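3-Hydroxyacyl-CoA dehydrogenase (Ralstonia eutropha H16, PDB 4PZD) catalyses the NAD-dependent oxidation of (3S)-3-hydroxyacyl-CoA to 3-oxoacyl-CoA, probably acting on 3-hydroxybutyryl-CoA among its substrates. Local coordinates at residues G7-G12 with D78-T83; V29-I34 with A69-S74; A90-D95 with T118-I123. All coordinates share one frame; numbering follows the deposited sequence.

Interaction 1: G7-G12 with D78-T83; sequences GIVGAG and DDLKAT. With NAD (nicotinamide-adenine-dinucleotide), chain J.
Val9 meets Leu80 through a torsion that places CG1 anti to the backbone N (chi1 172°) and turns CG2 to Leu80 CD1, 3.9 Å away, where the strand meets the 3-10 turn. The same rotation sends the other methyl to the cofactor, CG1 lying 3.5 Å from C2A of the NAD adenine. The two side chains cross at about a right angle. Leu80 keeps CG anti to its own carbonyl carbon (chi1 -51°) and reaches the strand with both branches, CD2 resting 3.9 Å from Gly7 CA.

Thr83 packs against the same glycine, its CB 3.6 Å from Gly7 N and its CG2 alongside. Its hydroxyl turns back into its own segment, where OG1 donates to Leu80 O at 2.6 Å; this bond ties the threonine to the turn and holds its methyl against the strand. Gly7 thus takes two side chains against its bare backbone, while its polar groups pair with Ile85 and Ile87 of strand 85-88. Val86 and Val32 from the neighbouring strands also touch Leu80.

Beyond Val9 the chain enters Gly10, Ala11 and Gly12, and Gly12 CA comes 3.3 Å from NAD O5B. A buried first strand leading into a glycine-rich turn and helix 13-23 is the hallmark of the Rossmann dinucleotide-binding fold, with its GxGxxG motif.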
loop_
_atom_site.group_PDB
_atom_site.type_symbol
_atom_site.label_atom_id
_atom_site.label_comp_id
_atom_site.label_asym_id
_atom_site.label_seq_id
_atom_site.Cartn_x
_atom_site.Cartn_y
_atom_site.Cartn_z
ATOM N N GLY A 7 18.628 27.041 -11.061
ATOM C CA GLY A 7 17.710 28.044 -10.515
ATOM C C GLY A 7 16.658 27.419 -9.593
ATOM O O GLY A 7 16.108 26.356 -9.888
ATOM N N ILE A 8 16.403 28.060 -8.455
ATOM C CA ILE A 8 15.305 27.657 -7.595
ATOM C C ILE A 8 14.501 28.862 -7.143
ATOM O O ILE A 8 15.049 29.775 -6.514
ATOM C CB ILE A 8 15.790 26.917 -6.353
ATOM C CG1 ILE A 8 16.527 25.649 -6.770
ATOM C CG2 ILE A 8 14.596 26.573 -5.465
ATOM C CD1 ILE A 8 16.787 24.682 -5.632
ATOM N N VAL A 9 13.206 28.851 -7.451
ATOM C CA VAL A 9 12.312 29.855 -6.917
ATOM C C VAL A 9 11.488 29.256 -5.798
ATOM O O VAL A 9 10.737 28.312 -5.999
ATOM C CB VAL A 9 11.429 30.495 -7.991
ATOM C CG1 VAL A 9 10.383 31.402 -7.354
ATOM C CG2 VAL A 9 12.294 31.303 -8.947
ATOM N N GLY A 10 11.647 29.844 -4.614
ATOM C CA GLY A 10 10.986 29.394 -3.411
ATOM C C GLY A 10 12.065 28.845 -2.528
ATOM O O GLY A 10 12.882 28.033 -2.972
ATOM N N ALA A 11 12.095 29.292 -1.282
ATOM C CA ALA A 11 13.122 28.818 -0.369
ATOM C C ALA A 11 12.554 28.140 0.878
ATOM O O ALA A 11 13.228 28.086 1.913
ATOM C CB ALA A 11 14.056 29.959 0.000
ATOM N N GLY A 12 11.343 27.592 0.774
ATOM C CA GLY A 12 10.702 26.880 1.900
ATOM C C GLY A 12 11.152 25.424 2.001
ATOM O O GLY A 12 12.188 25.048 1.444
ATOM N N ASP A 78 16.753 38.441 -11.498
ATOM C CA ASP A 78 17.706 38.432 -12.614
ATOM C C ASP A 78 18.916 37.526 -12.344
ATOM O O ASP A 78 19.705 37.287 -13.246
ATOM C CB ASP A 78 18.198 39.855 -12.936
ATOM C CG ASP A 78 17.106 40.748 -13.517
ATOM O OD1 ASP A 78 16.612 40.447 -14.623
ATOM O OD2 ASP A 78 16.757 41.770 -12.882
ATOM N N ASP A 79 19.071 37.018 -11.118
ATOM C CA ASP A 79 20.192 36.117 -10.801
ATOM C C ASP A 79 20.073 34.810 -11.547
ATOM O O ASP A 79 21.041 34.077 -11.678
ATOM C CB ASP A 79 20.261 35.828 -9.306
ATOM C CG ASP A 79 20.507 37.068 -8.499
ATOM O OD1 ASP A 79 19.747 38.030 -8.688
ATOM O OD2 ASP A 79 21.441 37.094 -7.677
ATOM N N LEU A 80 18.869 34.539 -12.033
ATOM C CA LEU A 80 18.547 33.309 -12.740
ATOM C C LEU A 80 18.942 33.309 -14.232
ATOM O O LEU A 80 18.680 32.328 -14.933
ATOM C CB LEU A 80 17.045 33.020 -12.605
ATOM C CG LEU A 80 16.432 33.031 -11.196
ATOM C CD1 LEU A 80 14.916 32.988 -11.285
ATOM C CD2 LEU A 80 16.944 31.873 -10.363
ATOM N N LYS A 81 19.545 34.391 -14.733
ATOM C CA LYS A 81 20.266 34.322 -16.013
ATOM C C LYS A 81 21.554 33.499 -15.817
ATOM O O LYS A 81 22.055 32.890 -16.754
ATOM C CB LYS A 81 20.610 35.711 -16.556
ATOM C CG LYS A 81 19.418 36.603 -16.882
ATOM C CD LYS A 81 19.861 37.871 -17.616
ATOM C CE LYS A 81 18.908 39.045 -17.390
ATOM N NZ LYS A 81 17.689 38.938 -18.231
ATOM N N ALA A 82 22.060 33.465 -14.583
ATOM C CA ALA A 82 23.195 32.615 -14.221
ATOM C C ALA A 82 22.965 31.146 -14.566
ATOM O O ALA A 82 23.925 30.408 -14.764
ATOM C CB ALA A 82 23.503 32.739 -12.719
ATOM N N THR A 83 21.701 30.735 -14.665
ATOM C CA THR A 83 21.311 29.347 -14.403
ATOM C C THR A 83 20.989 28.501 -15.634
ATOM O O THR A 83 20.488 29.008 -16.631
ATOM C CB THR A 83 20.073 29.320 -13.492
ATOM O OG1 THR A 83 18.952 29.860 -14.199
ATOM C CG2 THR A 83 20.318 30.144 -12.232
HETATM P PA NAD J . 6.710 26.333 2.563
HETATM O O1A NAD J . 5.524 26.903 3.303
HETATM O O2A NAD J . 7.711 25.499 3.331
HETATM O O5B NAD J . 7.484 27.578 1.888
HETATM C C5B NAD J . 7.028 28.218 0.690
HETATM C C4B NAD J . 8.098 29.193 0.205
HETATM O O4B NAD J . 7.754 29.707 -1.095
HETATM C C3B NAD J . 8.259 30.380 1.169
HETATM O O3B NAD J . 9.617 30.528 1.646
HETATM C C2B NAD J . 7.778 31.574 0.353
HETATM O O2B NAD J . 8.430 32.814 0.689
HETATM C C1B NAD J . 8.024 31.123 -1.093
HETATM N N9A NAD J . 7.252 31.979 -2.061
HETATM C C8A NAD J . 5.928 32.289 -2.053
HETATM N N7A NAD J . 5.633 33.130 -3.089
HETATM C C5A NAD J . 6.771 33.376 -3.771
HETATM C C6A NAD J . 7.177 34.173 -4.973
HETATM N N6A NAD J . 6.253 34.900 -5.672
HETATM N N1A NAD J . 8.496 34.152 -5.350
HETATM C C2A NAD J . 9.417 33.435 -4.659
HETATM N N3A NAD J . 9.104 32.689 -3.566
HETATM C C4A NAD J . 7.832 32.621 -3.085
HETATM O O3 NAD J . 6.155 25.522 1.275
HETATM P PN NAD J . 6.842 24.245 0.554
HETATM O O1N NAD J . 6.600 23.022 1.413
HETATM O O2N NAD J . 8.253 24.598 0.126
HETATM O O5D NAD J . 5.890 24.092 -0.750
HETATM C C5D NAD J . 6.258 24.595 -2.030
HETATM C C4D NAD J . 5.444 23.940 -3.145
HETATM O O4D NAD J . 5.934 22.634 -3.483
HETATM C C3D NAD J . 3.987 23.708 -2.809
HETATM O O3D NAD J . 3.209 24.883 -2.980
HETATM C C2D NAD J . 3.637 22.616 -3.789
HETATM O O2D NAD J . 3.441 23.183 -5.087
HETATM C C1D NAD J . 4.860 21.744 -3.852
HETATM N N1N NAD J . 4.710 20.544 -2.981
HETATM C C2N NAD J . 4.555 20.671 -1.643
HETATM C C3N NAD J . 4.417 19.565 -0.797
HETATM C C7N NAD J . 4.262 19.796 0.692
HETATM O O7N NAD J . 3.356 19.261 1.303
HETATM N N7N NAD J . 5.124 20.589 1.335
HETATM C C4N NAD J . 4.438 18.282 -1.364
HETATM C C5N NAD J . 4.599 18.159 -2.738
HETATM C C6N NAD J . 4.728 19.305 -3.529
#

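Interaction 2: V29-I34 with A69-S74; sequences VVMVDI and ARIKGS. With NAD (nicotinamide-adenine-dinucleotide), chain J.
Lys72 N donates to Val29 O at 2.7 Å, the shortest of the backbone bonds that join strands 29-32 and 71-74. Val29 N donates to Arg70 O, and Met31 N donates to Lys72 O at 3.1 Å. The strands run parallel, their short axes inclined by 22°. The last link, from Ser74 N to Met31 O, is weak; separately, Ser74 OG is hydrogen-bonded to Ser76 O.

Just past the strand, Asp33 grips the adenosine ribose of NAD: O2B donates to Asp33 OD1 at 2.6 Å and O3B to Asp33 OD2 at 2.7 Å, one hydroxyl for each carboxylate oxygen. Two backbone amides help to fix the rotation of the carboxylate. Ile34 N donates to the anti side of OD1, close to the carboxylate plane, and Ala11 N of the glycine-rich turn donates to OD2.

Packing differs on the two faces of the sheet. On one, Met31 and Ile71 lie side by side and point the same way; the methionine chain bends at its thioether (chi3 -29°), setting CE 3.9 Å from Ile71 CG2. Val29 joins them there, at 4.4 Å from its CB to Ile71 CG1, with helix 13-23 lying over this face. On the other, Val30 CG2 meets Lys72 CB at 4.2 Å, so that only the root of the lysine packs against the valine.

The chemistry implies a division of labour: parallel backbone bonding and apolar packing hold the strand, and the acid following it accepts both ribose hydroxyls, consistent with selection of NAD over NADP, whose 2'-phosphate would meet a negative charge.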
loop_
_atom_site.group_PDB
_atom_site.type_symbol
_atom_site.label_atom_id
_atom_site.label_comp_id
_atom_site.label_asym_id
_atom_site.label_seq_id
_atom_site.Cartn_x
_atom_site.Cartn_y
_atom_site.Cartn_z
ATOM N N VAL A 29 23.592 26.259 -6.830
ATOM C CA VAL A 29 22.192 26.630 -6.712
ATOM C C VAL A 29 22.053 28.115 -6.514
ATOM O O VAL A 29 22.742 28.681 -5.686
ATOM C CB VAL A 29 21.505 25.986 -5.501
ATOM C CG1 VAL A 29 20.015 26.323 -5.528
ATOM C CG2 VAL A 29 21.723 24.483 -5.474
ATOM N N VAL A 30 21.142 28.723 -7.261
ATOM C CA VAL A 30 20.736 30.114 -7.067
ATOM C C VAL A 30 19.309 30.099 -6.511
ATOM O O VAL A 30 18.331 29.921 -7.250
ATOM C CB VAL A 30 20.810 30.915 -8.391
ATOM C CG1 VAL A 30 20.129 32.274 -8.276
ATOM C CG2 VAL A 30 22.256 31.094 -8.811
ATOM N N MET A 31 19.190 30.267 -5.202
ATOM C CA MET A 31 17.901 30.155 -4.561
ATOM C C MET A 31 17.295 31.529 -4.351
ATOM O O MET A 31 17.884 32.359 -3.679
ATOM C CB MET A 31 18.048 29.464 -3.237
ATOM C CG MET A 31 16.789 28.750 -2.828
ATOM S SD MET A 31 16.738 28.369 -1.076
ATOM C CE MET A 31 18.457 28.187 -0.620
ATOM N N VAL A 32 16.112 31.748 -4.911
ATOM C CA VAL A 32 15.456 33.051 -4.878
ATOM C C VAL A 32 14.168 33.001 -4.024
ATOM O O VAL A 32 13.349 32.100 -4.188
ATOM C CB VAL A 32 15.143 33.505 -6.324
ATOM C CG1 VAL A 32 14.473 34.868 -6.345
ATOM C CG2 VAL A 32 16.413 33.545 -7.156
ATOM N N ASP A 33 14.002 33.941 -3.090
ATOM C CA ASP A 33 12.705 34.138 -2.399
ATOM C C ASP A 33 12.358 35.635 -2.385
ATOM O O ASP A 33 12.957 36.405 -3.147
ATOM C CB ASP A 33 12.718 33.521 -0.989
ATOM C CG ASP A 33 11.381 32.911 -0.599
ATOM O OD1 ASP A 33 10.340 33.524 -0.913
ATOM O OD2 ASP A 33 11.361 31.830 0.025
ATOM N N ILE A 34 11.403 36.059 -1.553
ATOM C CA ILE A 34 10.900 37.460 -1.603
ATOM C C ILE A 34 11.400 38.371 -0.495
ATOM O O ILE A 34 11.266 39.578 -0.593
ATOM C CB ILE A 34 9.364 37.535 -1.634
ATOM C CG1 ILE A 34 8.759 36.633 -0.537
ATOM C CG2 ILE A 34 8.864 37.187 -3.038
ATOM C CD1 ILE A 34 7.326 36.953 -0.155
ATOM N N ALA A 69 28.898 26.811 0.004
ATOM C CA ALA A 69 29.562 27.775 -0.885
ATOM C C ALA A 69 28.851 27.805 -2.237
ATOM O O ALA A 69 28.593 28.879 -2.803
ATOM C CB ALA A 69 31.035 27.420 -1.061
ATOM N N ARG A 70 28.510 26.613 -2.723
ATOM C CA ARG A 70 27.808 26.470 -3.994
ATOM C C ARG A 70 26.360 27.056 -4.002
ATOM O O ARG A 70 25.784 27.308 -5.069
ATOM C CB ARG A 70 27.856 24.995 -4.467
ATOM C CG ARG A 70 28.839 24.728 -5.618
ATOM C CD ARG A 70 30.276 24.423 -5.190
ATOM N NE ARG A 70 30.479 23.001 -4.881
ATOM C CZ ARG A 70 31.640 22.450 -4.518
ATOM N NH1 ARG A 70 32.745 23.185 -4.405
ATOM N NH2 ARG A 70 31.697 21.148 -4.261
ATOM N N ILE A 71 25.783 27.303 -2.833
ATOM C CA ILE A 71 24.472 27.943 -2.773
ATOM C C ILE A 71 24.557 29.477 -2.752
ATOM O O ILE A 71 24.882 30.076 -1.721
ATOM C CB ILE A 71 23.673 27.440 -1.555
ATOM C CG1 ILE A 71 23.541 25.909 -1.631
ATOM C CG2 ILE A 71 22.307 28.127 -1.497
ATOM C CD1 ILE A 71 22.792 25.274 -0.481
ATOM N N LYS A 72 24.250 30.101 -3.891
ATOM C CA LYS A 72 24.122 31.564 -3.990
ATOM C C LYS A 72 22.673 31.932 -3.680
ATOM O O LYS A 72 21.800 31.756 -4.532
ATOM C CB LYS A 72 24.498 32.062 -5.406
ATOM C CG LYS A 72 25.481 33.234 -5.460
ATOM C CD LYS A 72 26.875 32.809 -5.961
ATOM C CE LYS A 72 28.017 33.665 -5.412
ATOM N NZ LYS A 72 28.017 35.055 -5.956
ATOM N N GLY A 73 22.409 32.429 -2.470
ATOM C CA GLY A 73 21.034 32.755 -2.044
ATOM C C GLY A 73 20.613 34.190 -2.328
ATOM O O GLY A 73 20.888 35.064 -1.522
ATOM N N SER A 74 19.925 34.421 -3.454
ATOM C CA SER A 74 19.501 35.769 -3.895
ATOM C C SER A 74 18.064 36.171 -3.482
ATOM O O SER A 74 17.336 35.428 -2.823
ATOM C CB SER A 74 19.656 35.893 -5.425
ATOM O OG SER A 74 19.252 37.174 -5.916
HETATM P PA NAD J . 6.710 26.333 2.563
HETATM O O1A NAD J . 5.524 26.903 3.303
HETATM O O2A NAD J . 7.711 25.499 3.331
HETATM O O5B NAD J . 7.484 27.578 1.888
HETATM C C5B NAD J . 7.028 28.218 0.690
HETATM C C4B NAD J . 8.098 29.193 0.205
HETATM O O4B NAD J . 7.754 29.707 -1.095
HETATM C C3B NAD J . 8.259 30.380 1.169
HETATM O O3B NAD J . 9.617 30.528 1.646
HETATM C C2B NAD J . 7.778 31.574 0.353
HETATM O O2B NAD J . 8.430 32.814 0.689
HETATM C C1B NAD J . 8.024 31.123 -1.093
HETATM N N9A NAD J . 7.252 31.979 -2.061
HETATM C C8A NAD J . 5.928 32.289 -2.053
HETATM N N7A NAD J . 5.633 33.130 -3.089
HETATM C C5A NAD J . 6.771 33.376 -3.771
HETATM C C6A NAD J . 7.177 34.173 -4.973
HETATM N N6A NAD J . 6.253 34.900 -5.672
HETATM N N1A NAD J . 8.496 34.152 -5.350
HETATM C C2A NAD J . 9.417 33.435 -4.659
HETATM N N3A NAD J . 9.104 32.689 -3.566
HETATM C C4A NAD J . 7.832 32.621 -3.085
HETATM O O3 NAD J . 6.155 25.522 1.275
HETATM P PN NAD J . 6.842 24.245 0.554
HETATM O O1N NAD J . 6.600 23.022 1.413
HETATM O O2N NAD J . 8.253 24.598 0.126
HETATM O O5D NAD J . 5.890 24.092 -0.750
HETATM C C5D NAD J . 6.258 24.595 -2.030
HETATM C C4D NAD J . 5.444 23.940 -3.145
HETATM O O4D NAD J . 5.934 22.634 -3.483
HETATM C C3D NAD J . 3.987 23.708 -2.809
HETATM O O3D NAD J . 3.209 24.883 -2.980
HETATM C C2D NAD J . 3.637 22.616 -3.789
HETATM O O2D NAD J . 3.441 23.183 -5.087
HETATM C C1D NAD J . 4.860 21.744 -3.852
HETATM N N1N NAD J . 4.710 20.544 -2.981
HETATM C C2N NAD J . 4.555 20.671 -1.643
HETATM C C3N NAD J . 4.417 19.565 -0.797
HETATM C C7N NAD J . 4.262 19.796 0.692
HETATM O O7N NAD J . 3.356 19.261 1.303
HETATM N N7N NAD J . 5.124 20.589 1.335
HETATM C C4N NAD J . 4.438 18.282 -1.364
HETATM C C5N NAD J . 4.599 18.159 -2.738
HETATM C C6N NAD J . 4.728 19.305 -3.529
#

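Interaction 3: A90-D95 with T118-I123; sequences ATENYD and TSSISI. With NAD (nicotinamide-adenine-dinucleotide), chain J.
Glu92 reaches across to Thr118, Ser119 and Ser120, and hydrogen bonds to its carboxylate form the polar part of the contact. Thr118 OG1 donates to Glu92 OE1 at 2.9 Å, on the syn lone pair of that oxygen, the side of OE2. The other oxygen, OE2, accepts twice, from Ser120 OG at 3.0 Å and from Ser119 N at 3.3 Å. These two donors arrive from opposite faces of the carboxylate plane, each tilted more than 40° out of it. A bend in the glutamate chain (chi2 -64°) folds the acid back toward the serine-rich loop.

The loop is itself braced by Thr118. With OG1 anti to the backbone N (chi1 -176°), the hydroxyl accepts from Ile121 N at 3.0 Å in an ST motif while donating to the glutamate. On the facing segment, Thr91 OG1 accepts from Asn93 N, an ST turn just ahead of helix 94-107.

Ile121 and Tyr94 supply the apolar part. Ile121 CG2 meets the edge of the Tyr94 ring near its plane, 3.8 Å from CD1, and Leu126 of helix 123-127 touches both side chains.

Contacts with the cofactor complete the set. The nicotinamide ribose hydroxyl O2D donates to Glu92 OE1 at 2.5 Å, and Ser119 OG lies 3.1 Å from NAD C5N on the nicotinamide ring. Ser119 also touches His140, the residue predicted to be important for catalysis. Chemically, the donors of the loop probably help orient Glu92 as a ribose acceptor, joining cofactor binding to the serine-rich loop beside the nicotinamide.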
loop_
_atom_site.group_PDB
_atom_site.type_symbol
_atom_site.label_atom_id
_atom_site.label_comp_id
_atom_site.label_asym_id
_atom_site.label_seq_id
_atom_site.Cartn_x
_atom_site.Cartn_y
_atom_site.Cartn_z
ATOM N N ALA A 90 7.408 27.350 -5.014
ATOM C CA ALA A 90 6.967 28.406 -4.120
ATOM C C ALA A 90 5.528 28.232 -3.658
ATOM O O ALA A 90 5.199 28.662 -2.538
ATOM C CB ALA A 90 7.121 29.744 -4.811
ATOM N N THR A 91 4.685 27.606 -4.497
ATOM C CA THR A 91 3.223 27.634 -4.310
ATOM C C THR A 91 2.389 26.576 -5.083
ATOM O O THR A 91 2.623 26.321 -6.262
ATOM C CB THR A 91 2.688 29.025 -4.688
ATOM O OG1 THR A 91 1.259 29.027 -4.662
ATOM C CG2 THR A 91 3.160 29.425 -6.089
ATOM N N GLU A 92 1.418 25.969 -4.397
ATOM C CA GLU A 92 0.302 25.255 -5.047
ATOM C C GLU A 92 -0.875 26.180 -5.391
ATOM O O GLU A 92 -1.944 25.683 -5.686
ATOM C CB GLU A 92 -0.261 24.117 -4.174
ATOM C CG GLU A 92 0.543 22.833 -4.121
ATOM C CD GLU A 92 0.670 22.099 -5.467
ATOM O OE1 GLU A 92 1.347 22.634 -6.389
ATOM O OE2 GLU A 92 0.104 20.969 -5.586
ATOM N N ASN A 93 -0.697 27.501 -5.343
ATOM C CA ASN A 93 -1.724 28.416 -5.836
ATOM C C ASN A 93 -1.587 28.617 -7.342
ATOM O O ASN A 93 -0.530 29.050 -7.811
ATOM C CB ASN A 93 -1.659 29.776 -5.141
ATOM C CG ASN A 93 -2.803 30.668 -5.558
ATOM O OD1 ASN A 93 -2.777 31.306 -6.610
ATOM N ND2 ASN A 93 -3.833 30.680 -4.758
ATOM N N TYR A 94 -2.662 28.358 -8.084
ATOM C CA TYR A 94 -2.609 28.414 -9.524
ATOM C C TYR A 94 -2.273 29.795 -10.059
ATOM O O TYR A 94 -1.276 29.973 -10.757
ATOM C CB TYR A 94 -3.919 27.944 -10.153
ATOM C CG TYR A 94 -3.760 27.781 -11.648
ATOM C CD1 TYR A 94 -3.091 26.681 -12.170
ATOM C CD2 TYR A 94 -4.194 28.758 -12.532
ATOM C CE1 TYR A 94 -2.895 26.533 -13.528
ATOM C CE2 TYR A 94 -4.007 28.617 -13.893
ATOM C CZ TYR A 94 -3.354 27.494 -14.382
ATOM O OH TYR A 94 -3.140 27.328 -15.726
ATOM N N ASP A 95 -3.104 30.782 -9.769
ATOM C CA ASP A 95 -2.898 32.098 -10.386
ATOM C C ASP A 95 -1.516 32.597 -10.080
ATOM O O ASP A 95 -0.869 33.189 -10.945
ATOM C CB ASP A 95 -3.909 33.131 -9.904
ATOM C CG ASP A 95 -5.238 33.026 -10.607
ATOM O OD1 ASP A 95 -5.398 32.153 -11.482
ATOM O OD2 ASP A 95 -6.135 33.834 -10.284
ATOM N N THR A 118 4.960 20.271 -8.112
ATOM C CA THR A 118 3.524 20.289 -7.900
ATOM C C THR A 118 3.045 18.842 -7.710
ATOM O O THR A 118 3.565 17.918 -8.346
ATOM C CB THR A 118 2.772 20.959 -9.084
ATOM O OG1 THR A 118 1.367 21.045 -8.797
ATOM C CG2 THR A 118 2.980 20.198 -10.392
ATOM N N SER A 119 2.070 18.661 -6.821
ATOM C CA SER A 119 1.422 17.366 -6.595
ATOM C C SER A 119 0.166 17.191 -7.452
ATOM O O SER A 119 -0.175 16.060 -7.793
ATOM C CB SER A 119 1.036 17.213 -5.123
ATOM O OG SER A 119 1.969 17.888 -4.309
ATOM N N SER A 120 -0.479 18.297 -7.827
ATOM C CA SER A 120 -1.852 18.264 -8.346
ATOM C C SER A 120 -2.102 19.086 -9.597
ATOM O O SER A 120 -3.040 18.818 -10.314
ATOM C CB SER A 120 -2.832 18.764 -7.251
ATOM O OG SER A 120 -2.504 20.069 -6.749
ATOM N N ILE A 121 -1.300 20.115 -9.841
ATOM C CA ILE A 121 -1.600 21.063 -10.900
ATOM C C ILE A 121 -1.186 20.493 -12.234
ATOM O O ILE A 121 -0.066 20.007 -12.376
ATOM C CB ILE A 121 -0.863 22.412 -10.720
ATOM C CG1 ILE A 121 -1.197 23.081 -9.373
ATOM C CG2 ILE A 121 -1.213 23.350 -11.873
ATOM C CD1 ILE A 121 -2.602 23.644 -9.277
ATOM N N SER A 122 -2.077 20.614 -13.215
ATOM C CA SER A 122 -1.804 20.205 -14.612
ATOM C C SER A 122 -0.529 20.804 -15.207
ATOM O O SER A 122 -0.459 22.009 -15.495
ATOM C CB SER A 122 -2.978 20.593 -15.515
ATOM O OG SER A 122 -2.695 20.257 -16.857
ATOM N N ILE A 123 0.466 19.952 -15.408
ATOM C CA ILE A 123 1.727 20.353 -16.058
ATOM C C ILE A 123 1.530 20.875 -17.482
ATOM O O ILE A 123 2.203 21.813 -17.894
ATOM C CB ILE A 123 2.686 19.162 -16.100
ATOM C CG1 ILE A 123 2.995 18.738 -14.662
ATOM C CG2 ILE A 123 3.944 19.456 -16.924
ATOM C CD1 ILE A 123 3.551 19.841 -13.793
HETATM P PA NAD J . 6.710 26.333 2.563
HETATM O O1A NAD J . 5.524 26.903 3.303
HETATM O O2A NAD J . 7.711 25.499 3.331
HETATM O O5B NAD J . 7.484 27.578 1.888
HETATM C C5B NAD J . 7.028 28.218 0.690
HETATM C C4B NAD J . 8.098 29.193 0.205
HETATM O O4B NAD J . 7.754 29.707 -1.095
HETATM C C3B NAD J . 8.259 30.380 1.169
HETATM O O3B NAD J . 9.617 30.528 1.646
HETATM C C2B NAD J . 7.778 31.574 0.353
HETATM O O2B NAD J . 8.430 32.814 0.689
HETATM C C1B NAD J . 8.024 31.123 -1.093
HETATM N N9A NAD J . 7.252 31.979 -2.061
HETATM C C8A NAD J . 5.928 32.289 -2.053
HETATM N N7A NAD J . 5.633 33.130 -3.089
HETATM C C5A NAD J . 6.771 33.376 -3.771
HETATM C C6A NAD J . 7.177 34.173 -4.973
HETATM N N6A NAD J . 6.253 34.900 -5.672
HETATM N N1A NAD J . 8.496 34.152 -5.350
HETATM C C2A NAD J . 9.417 33.435 -4.659
HETATM N N3A NAD J . 9.104 32.689 -3.566
HETATM C C4A NAD J . 7.832 32.621 -3.085
HETATM O O3 NAD J . 6.155 25.522 1.275
HETATM P PN NAD J . 6.842 24.245 0.554
HETATM O O1N NAD J . 6.600 23.022 1.413
HETATM O O2N NAD J . 8.253 24.598 0.126
HETATM O O5D NAD J . 5.890 24.092 -0.750
HETATM C C5D NAD J . 6.258 24.595 -2.030
HETATM C C4D NAD J . 5.444 23.940 -3.145
HETATM O O4D NAD J . 5.934 22.634 -3.483
HETATM C C3D NAD J . 3.987 23.708 -2.809
HETATM O O3D NAD J . 3.209 24.883 -2.980
HETATM C C2D NAD J . 3.637 22.616 -3.789
HETATM O O2D NAD J . 3.441 23.183 -5.087
HETATM C C1D NAD J . 4.860 21.744 -3.852
HETATM N N1N NAD J . 4.710 20.544 -2.981
HETATM C C2N NAD J . 4.555 20.671 -1.643
HETATM C C3N NAD J . 4.417 19.565 -0.797
HETATM C C7N NAD J . 4.262 19.796 0.692
HETATM O O7N NAD J . 3.356 19.261 1.303
HETATM N N7N NAD J . 5.124 20.589 1.335
HETATM C C4N NAD J . 4.438 18.282 -1.364
HETATM C C5N NAD J . 4.599 18.159 -2.738
HETATM C C6N NAD J . 4.728 19.305 -3.529
#

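In the fold
From the N terminus, strand 5-9 comes first and strand 28-32 follows after helix 13-23. Interaction 2 then closes the excursion through helices 37-54 and 61-70 by adding edge strand 71-74 to strand 28-32. This loop is nested inside the longer one closed by interaction 1, where the turn at 78-83 returns to strand 5-9 before strand 85-88. The two contacts touch directly, through bonding between neighbouring strands 5-9 and 28-32. Interaction 3 opens later, in series with both, and spans helix 94-107 and strand 113-117. NAD bridges the set: interactions 1 and 2 flank its adenosine half, and interaction 3 runs from Ala90, at the adenine and touching interaction 1, to the nicotinamide ribose.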